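Local structure of probable L,D-transpeptidase 3 (Mycobacterium tuberculosis, 6D4K) at residues A[216-221]-A[236-241]; A[206-211]-A[246-251]; A[121-126]-A[229-234]. The protein is a probable L,D-transpeptidase that may attach proteins to peptidoglycan, although it does not form 3->3 cross-links from tetrapeptide stems. All coordinates share one frame; numbering follows the deposited sequence.

Overall arrangement
All three contacts lie in the L,D-transpeptidase catalytic domain and reach its mixed sheet. Contact 1 pairs the neighbouring strands 216-219 and 237-239 and holds the predicted catalytic His218 and Cys236. Contact 2, its centre about 9 Å from that of contact 1, backs the same sheet, packing strand 207-209, the neighbour of 216-219, against helix 241-250; along the chain it closes a loop in which contact 1 is nested. Contact 3, about 11 Å from contact 1 and 18 Å from contact 2 between centres, ties the end of strand 117-122 to the loop leading to Cys236; its segments alternate along the chain with those of contacts 1 and 2.

Contact 1: A[216-221]-A[236-241]; sequences YVHSAP and CISLSR
His218 and Cys236, the predicted proton donor/acceptor and nucleophile, meet at the edge of the imidazole. Cys236 CB lies near the ring plane, 3.5 Å from His218 NE2, while SG stands farther off, 4.2 Å from that same NE2. With SG beside its own backbone N (chi1 -69°), the thiol also lies near Tyr216, whose backbone N donates a weak hydrogen bond to Cys236 SG over 3.4 Å.

A bond on the other side helps hold the ring's rotation: with CG between the backbone N and the carbonyl carbon (chi1 69°), His218 ND1 comes above the carbonyl plane of Ser219 and donates to Ser219 O at 2.8 Å. Ser238 OG also lies near NE2, oblique to the ring, and Ala220 CB packs against the Ser238 side chain.

Beneath these groups the two strands run parallel, their directions 20° apart. Tyr216 O accepts from Ile237 N at 2.9 Å, and the alternation continues through His218 and Leu239 to Ala220 N, which donates to Leu239 O at 2.8 Å. On the opposite face Val217 spreads its methyls over two partners, CG1 reaching Leu239 CD1 at 3.6 Å and CG2 meeting Ile237 CD1 at 3.9 Å, next to Ser219, whose OG is hydrogen-bonded to Tyr206 N. Tyr247 of helix 241-250 packs against Val217, and Phe128 against Ile237 and Leu239.

Cys236 covalently binds the acetyl group of faropenem. With ND1 bonded to Ser219 O, the NE2-CD2 edge is the one turned to Cys236, consistent with the predicted pairing in catalysis, although in this apo model the NE2-SG gap is too long for a hydrogen bond.

Contact 2: A[206-211]-A[246-251]; sequences YAVRIT and WYYNAV
Val208 and Tyr248 mark the closest backbone approach here, their CA atoms 6.6 Å apart, where strand 207-209 passes helix 246-250. The axes of the two segments come within 9.0 Å and their directions differ by 53°, so the helix runs diagonally over the strand. The chain turns a corner at Tyr206, and Val251 is the first residue to leave the helical conformation; both contribute to the packing.

Tyr206 and Tyr248 form a T-shaped pair, with centroids 5.3 Å apart and planes at 68°. The edge of Tyr206 is presented to the face of Tyr248, and Tyr206 CD1 sits 3.7 Å from Tyr248 CG, toward the rim of the ring rather than over its middle. Beside this pair, Val208 CG2 fits between two helix tyrosines, 3.9 Å from Tyr248 CD2 and 4.0 Å from Tyr247 CE1. The other methyl, CG1, lies anti to the backbone N (chi1 -178°) and meets both Tyr247 CE1 and, at 4.3 Å, Val251 CG1. Within the helix segment, Val251 CB also rests over one face of the Tyr247 ring. At the outer end a water accepts from Asn249 ND2 at 3.2 Å and has a weak link to Tyr206 OH.

Arg181 makes a cation-pi contact with Tyr206 and Lys179 another with Tyr248; Lys179 also hydrogen-bonds the carbonyls of Tyr248 and Val251, tying the helix end to strand 172-180. Val208 and Val251 both touch Val176 of that strand, whereas Tyr247 reaches Val257 and meets Phe128 edge-to-face, bridging strand 256-260 and strand 127-132.

Contact 3: A[121-126]-A[229-234]; sequences ASISQH and LENVSH
Asn231 grips the turn after strand 117-122 by both ends of its amide. On the nitrogen side, ND2 donates to Ile123 O at 2.9 Å in a nearly straight bond, 169° at the hydrogen, with the acceptor close to the amide plane. On the oxygen side, OD1 accepts from His126 ND1 at 3.2 Å. That acceptor lies near the imidazole plane, but the donor stands well above the plane of the amide carbonyl, off its lone pairs; ring and amide planes are 69° apart. Asn231 OD1 takes a second hydrogen bond from Met162 N.

Packing of backbone over the ring makes up the second kind of contact. The peptide linking Leu229 to Glu230 crosses one face of His126, with Leu229 O 3.0 Å from His126 NE2, an approach too poorly angled for a hydrogen bond. Glu230 N lies over the ring centre, and Ser124 O lies over the opposite face, toward the rim. Ile123 CG2 presses closely on Asn231 ND2, 3.3 Å away.

Within the turn, Ser122 OG accepts from Gln125 N in an ST motif; His126 has a left-handed helical backbone (phi 59°), which probably sets the direction of its side chain.

Carbonyl oxygens on both faces of His126 would probably stabilise a positive charge on the imidazole. Three hydrogen bonds at the Asn231 amide probably steady the loop leading into Ser233-His234-Gly235-Cys236, the SHGC signature of YkuD enzymes. The Asn231 side chain remains about 11 Å from that of Cys236, so any influence on the nucleophile is indirect, perhaps by way of Ser233 OG, which is hydrogen-bonded to Cys236 O.

Contact 1: A[216-221]-A[236-241]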
ATOM      1  N   TYR A 216       3.821   1.704  -6.946  1.00 25.93           N
ATOM      2  CA  TYR A 216       2.726   2.631  -6.683  1.00 24.70           C
ATOM      3  C   TYR A 216       1.465   2.208  -7.422  1.00 24.41           C
ATOM      4  O   TYR A 216       1.527   1.561  -8.474  1.00 29.49           O
ATOM      5  CB  TYR A 216       3.047   4.047  -7.182  1.00 25.75           C
ATOM      6  CG  TYR A 216       4.132   4.770  -6.426  1.00 27.52           C
ATOM      7  CD1 TYR A 216       5.479   4.531  -6.696  1.00 31.06           C
ATOM      8  CD2 TYR A 216       3.816   5.735  -5.483  1.00 27.42           C
ATOM      9  CE1 TYR A 216       6.477   5.210  -6.010  1.00 31.31           C
ATOM     10  CE2 TYR A 216       4.804   6.420  -4.800  1.00 27.14           C
ATOM     11  CZ  TYR A 216       6.132   6.156  -5.065  1.00 30.69           C
ATOM     12  OH  TYR A 216       7.112   6.840  -4.372  1.00 35.10           O
ATOM     13  N   VAL A 217       0.318   2.581  -6.851  1.00 23.07           N
ATOM     14  CA  VAL A 217      -0.909   2.801  -7.610  1.00 23.16           C
ATOM     15  C   VAL A 217      -0.940   4.283  -7.945  1.00 23.30           C
ATOM     16  O   VAL A 217      -0.760   5.125  -7.057  1.00 22.97           O
ATOM     17  CB  VAL A 217      -2.150   2.422  -6.778  1.00 22.66           C
ATOM     18  CG1 VAL A 217      -3.408   2.626  -7.602  1.00 23.90           C
ATOM     19  CG2 VAL A 217      -2.067   0.988  -6.273  1.00 24.54           C
ATOM     20  N   HIS A 218      -1.145   4.623  -9.214  1.00 24.77           N
ATOM     21  CA  HIS A 218      -1.015   6.032  -9.554  1.00 26.97           C
ATOM     22  C   HIS A 218      -1.769   6.365 -10.831  1.00 27.36           C
ATOM     23  O   HIS A 218      -2.172   5.486 -11.599  1.00 29.30           O
ATOM     24  CB  HIS A 218       0.458   6.438  -9.659  1.00 31.40           C
ATOM     25  CG  HIS A 218       1.165   5.849 -10.837  1.00 36.15           C
ATOM     26  ND1 HIS A 218       1.247   6.496 -12.051  1.00 37.39           N
ATOM     27  CD2 HIS A 218       1.824   4.677 -10.990  1.00 39.73           C
ATOM     28  CE1 HIS A 218       1.927   5.749 -12.902  1.00 40.91           C
ATOM     29  NE2 HIS A 218       2.291   4.640 -12.282  1.00 40.70           N
ATOM     30  N   SER A 219      -1.950   7.667 -11.041  1.00 28.26           N
ATOM     31  CA  SER A 219      -2.546   8.173 -12.270  1.00 31.77           C
ATOM     32  C   SER A 219      -1.535   8.087 -13.400  1.00 32.15           C
ATOM     33  O   SER A 219      -0.368   8.459 -13.240  1.00 31.02           O
ATOM     34  CB  SER A 219      -2.951   9.633 -12.094  1.00 35.42           C
ATOM     35  OG  SER A 219      -1.909  10.373 -11.477  1.00 39.65           O
ATOM     36  N   ALA A 220      -1.988   7.609 -14.554  1.00 34.63           N
ATOM     37  CA  ALA A 220      -1.121   7.426 -15.720  1.00 37.33           C
ATOM     38  C   ALA A 220      -1.857   7.874 -16.977  1.00 40.70           C
ATOM     39  O   ALA A 220      -2.226   7.058 -17.829  1.00 41.79           O
ATOM     40  CB  ALA A 220      -0.658   5.970 -15.821  1.00 38.91           C
ATOM     41  N   PRO A 221      -2.071   9.186 -17.132  1.00 42.60           N
ATOM     42  CA  PRO A 221      -2.863   9.667 -18.280  1.00 46.42           C
ATOM     43  C   PRO A 221      -2.261   9.346 -19.637  1.00 50.12           C
ATOM     44  O   PRO A 221      -3.009   9.170 -20.608  1.00 50.95           O
ATOM     45  CB  PRO A 221      -2.982  11.178 -18.032  1.00 47.15           C
ATOM     46  CG  PRO A 221      -1.889  11.504 -17.057  1.00 47.24           C
ATOM     47  CD  PRO A 221      -1.643  10.279 -16.245  1.00 46.08           C
ATOM     48  N   CYS A 236       4.231  -0.733 -11.704  1.00 35.09           N
ATOM     49  CA  CYS A 236       3.193  -0.004 -10.995  1.00 33.82           C
ATOM     50  C   CYS A 236       1.809  -0.352 -11.535  1.00 32.42           C
ATOM     51  O   CYS A 236       1.651  -0.879 -12.636  1.00 32.92           O
ATOM     52  CB  CYS A 236       3.430   1.503 -11.102  1.00 36.13           C
ATOM     53  SG  CYS A 236       4.878   2.075 -10.185  1.00 37.84           S
ATOM     54  N   ILE A 237       0.801  -0.055 -10.723  1.00 30.28           N
ATOM     55  CA  ILE A 237      -0.600  -0.247 -11.085  1.00 29.89           C
ATOM     56  C   ILE A 237      -1.116   1.080 -11.625  1.00 30.00           C
ATOM     57  O   ILE A 237      -1.278   2.046 -10.875  1.00 29.98           O
ATOM     58  CB  ILE A 237      -1.422  -0.715  -9.879  1.00 29.30           C
ATOM     59  CG1 ILE A 237      -0.958  -2.103  -9.424  1.00 30.14           C
ATOM     60  CG2 ILE A 237      -2.923  -0.669 -10.193  1.00 28.54           C
ATOM     61  CD1 ILE A 237      -1.322  -2.426  -7.991  1.00 29.30           C
ATOM     62  N   SER A 238      -1.373   1.128 -12.930  1.00 30.92           N
ATOM     63  CA  SER A 238      -1.699   2.369 -13.617  1.00 31.25           C
ATOM     64  C   SER A 238      -3.211   2.536 -13.685  1.00 30.75           C
ATOM     65  O   SER A 238      -3.923   1.593 -14.042  1.00 31.29           O
ATOM     66  CB  SER A 238      -1.150   2.322 -15.042  1.00 34.55           C
ATOM     67  OG  SER A 238       0.265   2.325 -15.048  1.00 38.31           O
ATOM     68  N   LEU A 239      -3.691   3.739 -13.371  1.00 27.75           N
ATOM     69  CA  LEU A 239      -5.105   4.077 -13.457  1.00 27.49           C
ATOM     70  C   LEU A 239      -5.271   5.374 -14.237  1.00 29.23           C
ATOM     71  O   LEU A 239      -4.315   6.123 -14.449  1.00 31.80           O
ATOM     72  CB  LEU A 239      -5.722   4.266 -12.061  1.00 26.41           C
ATOM     73  CG  LEU A 239      -5.653   3.106 -11.066  1.00 25.68           C
ATOM     74  CD1 LEU A 239      -6.189   3.537  -9.712  1.00 24.79           C
ATOM     75  CD2 LEU A 239      -6.425   1.903 -11.594  1.00 27.87           C
ATOM     76  N   SER A 240      -6.506   5.639 -14.665  1.00 30.38           N
ATOM     77  CA  SER A 240      -6.823   6.954 -15.205  1.00 30.49           C
ATOM     78  C   SER A 240      -6.697   7.998 -14.099  1.00 31.99           C
ATOM     79  O   SER A 240      -6.713   7.679 -12.909  1.00 30.63           O
ATOM     80  CB  SER A 240      -8.248   6.979 -15.765  1.00 30.01           C
ATOM     81  OG  SER A 240      -9.211   6.977 -14.720  1.00 29.23           O
ATOM     82  N   ARG A 241      -6.573   9.268 -14.497  1.00 32.20           N
ATOM     83  CA  ARG A 241      -6.483  10.329 -13.494  1.00 32.40           C
ATOM     84  C   ARG A 241      -7.713  10.347 -12.595  1.00 29.95           C
ATOM     85  O   ARG A 241      -7.595  10.492 -11.372  1.00 29.46           O
ATOM     86  CB  ARG A 241      -6.285  11.696 -14.154  1.00 37.91           C
ATOM     87  CG  ARG A 241      -5.932  12.785 -13.147  1.00 44.33           C
ATOM     88  CD  ARG A 241      -6.130  14.194 -13.694  1.00 51.45           C
ATOM     89  NE  ARG A 241      -5.456  15.185 -12.855  1.00 56.43           N
ATOM     90  CZ  ARG A 241      -5.993  15.757 -11.780  1.00 59.74           C
ATOM     91  NH1 ARG A 241      -7.222  15.440 -11.394  1.00 59.82           N
ATOM     92  NH2 ARG A 241      -5.293  16.645 -11.083  1.00 59.92           N
TER

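Contact 2: A[206-211]-A[246-251]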
ATOM      1  N   TYR A 206      -1.331  11.677  -8.738  1.00 30.72           N
ATOM      2  CA  TYR A 206      -1.738  11.004  -7.514  1.00 28.19           C
ATOM      3  C   TYR A 206      -0.894   9.747  -7.391  1.00 26.48           C
ATOM      4  O   TYR A 206      -0.795   8.975  -8.350  1.00 34.11           O
ATOM      5  CB  TYR A 206      -3.229  10.630  -7.554  1.00 27.82           C
ATOM      6  CG  TYR A 206      -4.149  11.818  -7.660  1.00 26.60           C
ATOM      7  CD1 TYR A 206      -4.642  12.446  -6.526  1.00 27.82           C
ATOM      8  CD2 TYR A 206      -4.507  12.334  -8.901  1.00 27.16           C
ATOM      9  CE1 TYR A 206      -5.471  13.546  -6.617  1.00 29.44           C
ATOM     10  CE2 TYR A 206      -5.339  13.437  -9.005  1.00 28.25           C
ATOM     11  CZ  TYR A 206      -5.818  14.039  -7.861  1.00 29.75           C
ATOM     12  OH  TYR A 206      -6.649  15.136  -7.965  1.00 33.77           O
ATOM     13  N   ALA A 207      -0.278   9.544  -6.228  1.00 21.10           N
ATOM     14  CA  ALA A 207       0.668   8.445  -6.060  1.00 20.91           C
ATOM     15  C   ALA A 207       0.451   7.783  -4.708  1.00 18.79           C
ATOM     16  O   ALA A 207       0.674   8.409  -3.666  1.00 20.52           O
ATOM     17  CB  ALA A 207       2.108   8.937  -6.192  1.00 21.65           C
ATOM     18  N   VAL A 208       0.040   6.514  -4.735  1.00 17.72           N
ATOM     19  CA  VAL A 208      -0.198   5.708  -3.541  1.00 17.51           C
ATOM     20  C   VAL A 208       0.920   4.671  -3.497  1.00 17.64           C
ATOM     21  O   VAL A 208       0.935   3.736  -4.303  1.00 19.10           O
ATOM     22  CB  VAL A 208      -1.580   5.035  -3.591  1.00 16.32           C
ATOM     23  CG1 VAL A 208      -1.833   4.238  -2.329  1.00 18.57           C
ATOM     24  CG2 VAL A 208      -2.683   6.067  -3.821  1.00 16.54           C
ATOM     25  N   ARG A 209       1.883   4.847  -2.587  1.00 17.10           N
ATOM     26  CA  ARG A 209       3.039   3.956  -2.533  1.00 18.66           C
ATOM     27  C   ARG A 209       2.670   2.687  -1.767  1.00 17.70           C
ATOM     28  O   ARG A 209       2.095   2.755  -0.675  1.00 19.69           O
ATOM     29  CB  ARG A 209       4.199   4.642  -1.820  1.00 21.69           C
ATOM     30  CG  ARG A 209       5.428   3.759  -1.725  1.00 24.10           C
ATOM     31  CD  ARG A 209       6.433   4.292  -0.714  1.00 33.89           C
ATOM     32  NE  ARG A 209       7.001   5.566  -1.128  1.00 41.19           N
ATOM     33  CZ  ARG A 209       8.179   5.697  -1.731  1.00 47.58           C
ATOM     34  NH1 ARG A 209       8.919   4.628  -1.995  1.00 49.05           N
ATOM     35  NH2 ARG A 209       8.617   6.901  -2.070  1.00 50.89           N
ATOM     36  N   ILE A 210       3.005   1.527  -2.329  1.00 19.49           N
ATOM     37  CA  ILE A 210       2.681   0.252  -1.698  1.00 20.32           C
ATOM     38  C   ILE A 210       3.898  -0.619  -1.410  1.00 24.39           C
ATOM     39  O   ILE A 210       3.751  -1.657  -0.750  1.00 25.56           O
ATOM     40  CB  ILE A 210       1.599  -0.547  -2.464  1.00 22.75           C
ATOM     41  CG1 ILE A 210       2.078  -0.912  -3.870  1.00 25.55           C
ATOM     42  CG2 ILE A 210       0.297   0.229  -2.521  1.00 22.79           C
ATOM     43  CD1 ILE A 210       1.098  -1.785  -4.641  1.00 27.14           C
ATOM     44  N   THR A 211       5.092  -0.253  -1.872  1.00 26.42           N
ATOM     45  CA  THR A 211       6.297  -0.939  -1.431  1.00 28.83           C
ATOM     46  C   THR A 211       7.401   0.076  -1.199  1.00 32.68           C
ATOM     47  O   THR A 211       7.411   1.154  -1.797  1.00 33.54           O
ATOM     48  CB  THR A 211       6.811  -2.003  -2.421  1.00 33.73           C
ATOM     49  OG1 THR A 211       7.399  -1.368  -3.564  1.00 36.21           O
ATOM     50  CG2 THR A 211       5.703  -2.976  -2.857  1.00 35.47           C
ATOM     51  N   TRP A 246     -10.012   9.362  -7.166  1.00 18.12           N
ATOM     52  CA  TRP A 246     -11.040   8.830  -6.281  1.00 18.61           C
ATOM     53  C   TRP A 246     -10.450   7.817  -5.306  1.00 17.36           C
ATOM     54  O   TRP A 246     -10.698   7.887  -4.099  1.00 18.13           O
ATOM     55  CB  TRP A 246     -12.147   8.201  -7.128  1.00 20.43           C
ATOM     56  CG  TRP A 246     -13.342   7.831  -6.355  1.00 23.36           C
ATOM     57  CD1 TRP A 246     -14.444   8.605  -6.126  1.00 25.80           C
ATOM     58  CD2 TRP A 246     -13.569   6.597  -5.685  1.00 25.52           C
ATOM     59  NE1 TRP A 246     -15.347   7.920  -5.365  1.00 26.66           N
ATOM     60  CE2 TRP A 246     -14.833   6.685  -5.071  1.00 25.64           C
ATOM     61  CE3 TRP A 246     -12.831   5.417  -5.549  1.00 25.88           C
ATOM     62  CZ2 TRP A 246     -15.372   5.640  -4.322  1.00 29.41           C
ATOM     63  CZ3 TRP A 246     -13.365   4.384  -4.804  1.00 28.68           C
ATOM     64  CH2 TRP A 246     -14.622   4.503  -4.202  1.00 29.05           C
ATOM     65  N   TYR A 247      -9.637   6.885  -5.804  1.00 17.30           N
ATOM     66  CA  TYR A 247      -8.999   5.911  -4.919  1.00 16.24           C
ATOM     67  C   TYR A 247      -8.068   6.594  -3.916  1.00 15.20           C
ATOM     68  O   TYR A 247      -8.080   6.279  -2.724  1.00 16.38           O
ATOM     69  CB  TYR A 247      -8.226   4.885  -5.748  1.00 17.32           C
ATOM     70  CG  TYR A 247      -7.419   3.951  -4.895  1.00 16.69           C
ATOM     71  CD1 TYR A 247      -6.033   3.912  -4.996  1.00 17.32           C
ATOM     72  CD2 TYR A 247      -8.042   3.086  -4.003  1.00 17.64           C
ATOM     73  CE1 TYR A 247      -5.283   3.043  -4.224  1.00 17.93           C
ATOM     74  CE2 TYR A 247      -7.300   2.217  -3.221  1.00 17.61           C
ATOM     75  CZ  TYR A 247      -5.919   2.193  -3.342  1.00 16.12           C
ATOM     76  OH  TYR A 247      -5.175   1.333  -2.556  1.00 18.20           O
ATOM     77  N   TYR A 248      -7.225   7.509  -4.399  1.00 16.09           N
ATOM     78  CA  TYR A 248      -6.322   8.265  -3.534  1.00 15.50           C
ATOM     79  C   TYR A 248      -7.094   8.955  -2.413  1.00 14.56           C
ATOM     80  O   TYR A 248      -6.707   8.900  -1.245  1.00 15.50           O
ATOM     81  CB  TYR A 248      -5.578   9.297  -4.380  1.00 16.45           C
ATOM     82  CG  TYR A 248      -4.601  10.182  -3.642  1.00 16.40           C
ATOM     83  CD1 TYR A 248      -5.025  11.323  -2.953  1.00 16.24           C
ATOM     84  CD2 TYR A 248      -3.234   9.922  -3.696  1.00 16.47           C
ATOM     85  CE1 TYR A 248      -4.119  12.155  -2.308  1.00 17.06           C
ATOM     86  CE2 TYR A 248      -2.324  10.750  -3.062  1.00 17.55           C
ATOM     87  CZ  TYR A 248      -2.770  11.855  -2.360  1.00 18.51           C
ATOM     88  OH  TYR A 248      -1.859  12.678  -1.732  1.00 18.48           O
ATOM     89  N   ASN A 249      -8.192   9.618  -2.760  1.00 15.09           N
ATOM     90  CA  ASN A 249      -8.960  10.342  -1.756  1.00 16.52           C
ATOM     91  C   ASN A 249      -9.660   9.407  -0.779  1.00 16.98           C
ATOM     92  O   ASN A 249      -9.937   9.814   0.355  1.00 19.62           O
ATOM     93  CB  ASN A 249      -9.973  11.274  -2.428  1.00 18.70           C
ATOM     94  CG  ASN A 249      -9.321  12.482  -3.079  1.00 22.54           C
ATOM     95  OD1 ASN A 249      -8.219  12.900  -2.705  1.00 24.36           O
ATOM     96  ND2 ASN A 249     -10.019  13.074  -4.037  1.00 25.15           N
ATOM     97  N   ALA A 250      -9.954   8.168  -1.196  1.00 15.97           N
ATOM     98  CA  ALA A 250     -10.651   7.224  -0.329  1.00 15.95           C
ATOM     99  C   ALA A 250      -9.713   6.465   0.603  1.00 15.23           C
ATOM    100  O   ALA A 250     -10.113   6.128   1.722  1.00 17.99           O
ATOM    101  CB  ALA A 250     -11.434   6.233  -1.183  1.00 17.98           C
ATOM    102  N   VAL A 251      -8.479   6.177   0.166  1.00 15.64           N
ATOM    103  CA  VAL A 251      -7.621   5.217   0.849  1.00 15.79           C
ATOM    104  C   VAL A 251      -6.831   5.923   1.949  1.00 15.34           C
ATOM    105  O   VAL A 251      -6.580   7.136   1.921  1.00 15.67           O
ATOM    106  CB  VAL A 251      -6.695   4.539  -0.185  1.00 16.67           C
ATOM    107  CG1 VAL A 251      -5.555   5.479  -0.596  1.00 16.60           C
ATOM    108  CG2 VAL A 251      -6.176   3.197   0.333  1.00 18.13           C
TER
HETATM  109  O   HOH W   1      -8.848  15.632  -5.460  1.00 53.08           O

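Contact 3: A[121-126]-A[229-234]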
ATOM      1  N   ALA A 121      -5.798  -5.693  -7.472  1.00 25.87           N
ATOM      2  CA  ALA A 121      -5.321  -5.614  -8.846  1.00 27.76           C
ATOM      3  C   ALA A 121      -5.282  -7.013  -9.441  1.00 31.04           C
ATOM      4  O   ALA A 121      -4.718  -7.933  -8.838  1.00 31.55           O
ATOM      5  CB  ALA A 121      -3.921  -5.009  -8.899  1.00 27.93           C
ATOM      6  N   SER A 122      -5.869  -7.170 -10.624  1.00 32.60           N
ATOM      7  CA  SER A 122      -5.877  -8.440 -11.338  1.00 34.91           C
ATOM      8  C   SER A 122      -5.050  -8.271 -12.604  1.00 37.17           C
ATOM      9  O   SER A 122      -5.446  -7.538 -13.517  1.00 38.69           O
ATOM     10  CB  SER A 122      -7.302  -8.860 -11.684  1.00 37.18           C
ATOM     11  OG  SER A 122      -7.277  -9.974 -12.554  1.00 39.39           O
ATOM     12  N   ILE A 123      -3.908  -8.959 -12.656  1.00 37.62           N
ATOM     13  CA  ILE A 123      -3.010  -8.850 -13.802  1.00 39.45           C
ATOM     14  C   ILE A 123      -3.696  -9.339 -15.072  1.00 41.66           C
ATOM     15  O   ILE A 123      -3.578  -8.721 -16.138  1.00 43.67           O
ATOM     16  CB  ILE A 123      -1.700  -9.608 -13.514  1.00 41.00           C
ATOM     17  CG1 ILE A 123      -0.946  -8.940 -12.362  1.00 40.44           C
ATOM     18  CG2 ILE A 123      -0.831  -9.680 -14.761  1.00 43.06           C
ATOM     19  CD1 ILE A 123       0.132  -9.805 -11.754  1.00 40.38           C
ATOM     20  N   SER A 124      -4.445 -10.437 -14.974  1.00 42.27           N
ATOM     21  CA  SER A 124      -5.060 -11.040 -16.156  1.00 46.23           C
ATOM     22  C   SER A 124      -6.287 -10.265 -16.624  1.00 50.61           C
ATOM     23  O   SER A 124      -6.552 -10.197 -17.832  1.00 52.10           O
ATOM     24  CB  SER A 124      -5.431 -12.494 -15.865  1.00 48.56           C
ATOM     25  OG  SER A 124      -6.259 -12.581 -14.720  1.00 50.90           O
ATOM     26  N   GLN A 125      -7.058  -9.697 -15.692  1.00 51.03           N
ATOM     27  CA  GLN A 125      -8.235  -8.908 -16.040  1.00 49.28           C
ATOM     28  C   GLN A 125      -7.896  -7.471 -16.410  1.00 44.49           C
ATOM     29  O   GLN A 125      -8.730  -6.790 -17.014  1.00 44.38           O
ATOM     30  CB  GLN A 125      -9.218  -8.855 -14.865  1.00 52.96           C
ATOM     31  CG  GLN A 125      -9.888 -10.166 -14.482  1.00 54.58           C
ATOM     32  CD  GLN A 125     -10.665 -10.049 -13.171  1.00 56.13           C
ATOM     33  OE1 GLN A 125     -10.957  -8.943 -12.702  1.00 56.21           O
ATOM     34  NE2 GLN A 125     -11.000 -11.190 -12.577  1.00 56.10           N
ATOM     35  N   HIS A 126      -6.707  -6.987 -16.035  1.00 40.80           N
ATOM     36  CA  HIS A 126      -6.328  -5.585 -16.217  1.00 40.25           C
ATOM     37  C   HIS A 126      -7.299  -4.663 -15.484  1.00 37.41           C
ATOM     38  O   HIS A 126      -7.783  -3.667 -16.028  1.00 36.98           O
ATOM     39  CB  HIS A 126      -6.198  -5.200 -17.693  1.00 41.98           C
ATOM     40  CG  HIS A 126      -5.656  -6.292 -18.557  1.00 42.73           C
ATOM     41  ND1 HIS A 126      -4.371  -6.773 -18.428  1.00 44.20           N
ATOM     42  CD2 HIS A 126      -6.224  -6.997 -19.563  1.00 43.90           C
ATOM     43  CE1 HIS A 126      -4.170  -7.728 -19.319  1.00 45.30           C
ATOM     44  NE2 HIS A 126      -5.278  -7.884 -20.020  1.00 46.02           N
ATOM     45  N   LEU A 229      -6.909  -3.497 -20.765  1.00 44.53           N
ATOM     46  CA  LEU A 229      -6.618  -4.294 -21.952  1.00 48.51           C
ATOM     47  C   LEU A 229      -5.211  -4.877 -21.942  1.00 51.34           C
ATOM     48  O   LEU A 229      -5.016  -6.041 -22.310  1.00 52.55           O
ATOM     49  CB  LEU A 229      -6.801  -3.444 -23.207  1.00 49.99           C
ATOM     50  CG  LEU A 229      -8.216  -2.943 -23.490  1.00 50.98           C
ATOM     51  CD1 LEU A 229      -8.226  -2.066 -24.726  1.00 49.69           C
ATOM     52  CD2 LEU A 229      -9.170  -4.112 -23.650  1.00 51.76           C
ATOM     53  N   GLU A 230      -4.220  -4.078 -21.551  1.00 50.94           N
ATOM     54  CA  GLU A 230      -2.827  -4.477 -21.685  1.00 52.41           C
ATOM     55  C   GLU A 230      -2.021  -3.987 -20.491  1.00 49.02           C
ATOM     56  O   GLU A 230      -2.283  -2.915 -19.942  1.00 49.00           O
ATOM     57  CB  GLU A 230      -2.210  -3.910 -22.969  1.00 58.49           C
ATOM     58  CG  GLU A 230      -1.719  -4.966 -23.937  1.00 65.45           C
ATOM     59  CD  GLU A 230      -0.995  -4.362 -25.120  1.00 71.62           C
ATOM     60  OE1 GLU A 230       0.170  -4.744 -25.366  1.00 73.17           O
ATOM     61  OE2 GLU A 230      -1.588  -3.495 -25.795  1.00 73.76           O
ATOM     62  N   ASN A 231      -1.022  -4.781 -20.114  1.00 47.22           N
ATOM     63  CA  ASN A 231      -0.120  -4.459 -19.014  1.00 45.87           C
ATOM     64  C   ASN A 231       1.163  -3.873 -19.597  1.00 45.52           C
ATOM     65  O   ASN A 231       1.993  -4.603 -20.151  1.00 46.69           O
ATOM     66  CB  ASN A 231       0.154  -5.708 -18.180  1.00 45.92           C
ATOM     67  CG  ASN A 231      -1.076  -6.177 -17.418  1.00 46.88           C
ATOM     68  OD1 ASN A 231      -1.909  -5.369 -17.003  1.00 48.10           O
ATOM     69  ND2 ASN A 231      -1.200  -7.486 -17.244  1.00 45.09           N
ATOM     70  N   VAL A 232       1.318  -2.553 -19.476  1.00 45.88           N
ATOM     71  CA  VAL A 232       2.392  -1.824 -20.144  1.00 46.45           C
ATOM     72  C   VAL A 232       3.232  -0.982 -19.196  1.00 47.72           C
ATOM     73  O   VAL A 232       4.131  -0.273 -19.654  1.00 50.02           O
ATOM     74  CB  VAL A 232       1.858  -0.957 -21.301  1.00 46.55           C
ATOM     75  CG1 VAL A 232       1.081  -1.809 -22.294  1.00 44.78           C
ATOM     76  CG2 VAL A 232       0.992   0.170 -20.750  1.00 46.41           C
ATOM     77  N   SER A 233       2.967  -1.016 -17.894  1.00 43.73           N
ATOM     78  CA  SER A 233       3.745  -0.239 -16.939  1.00 41.75           C
ATOM     79  C   SER A 233       5.090  -0.923 -16.686  1.00 41.16           C
ATOM     80  O   SER A 233       5.436  -1.927 -17.312  1.00 41.45           O
ATOM     81  CB  SER A 233       2.963  -0.064 -15.644  1.00 39.73           C
ATOM     82  OG  SER A 233       3.120  -1.215 -14.838  1.00 39.73           O
ATOM     83  N   HIS A 234       5.860  -0.385 -15.739  1.00 41.69           N
ATOM     84  CA  HIS A 234       7.118  -0.986 -15.310  1.00 43.48           C
ATOM     85  C   HIS A 234       7.005  -1.661 -13.948  1.00 42.88           C
ATOM     86  O   HIS A 234       8.020  -1.868 -13.270  1.00 41.81           O
ATOM     87  CB  HIS A 234       8.251   0.040 -15.317  1.00 46.55           C
ATOM     88  CG  HIS A 234       8.836   0.268 -16.679  1.00 50.99           C
ATOM     89  ND1 HIS A 234       8.064   0.283 -17.822  1.00 52.55           N
ATOM     90  CD2 HIS A 234      10.115   0.459 -17.080  1.00 53.23           C
ATOM     91  CE1 HIS A 234       8.845   0.493 -18.863  1.00 53.50           C
ATOM     92  NE2 HIS A 234      10.091   0.600 -18.441  1.00 54.91           N
TER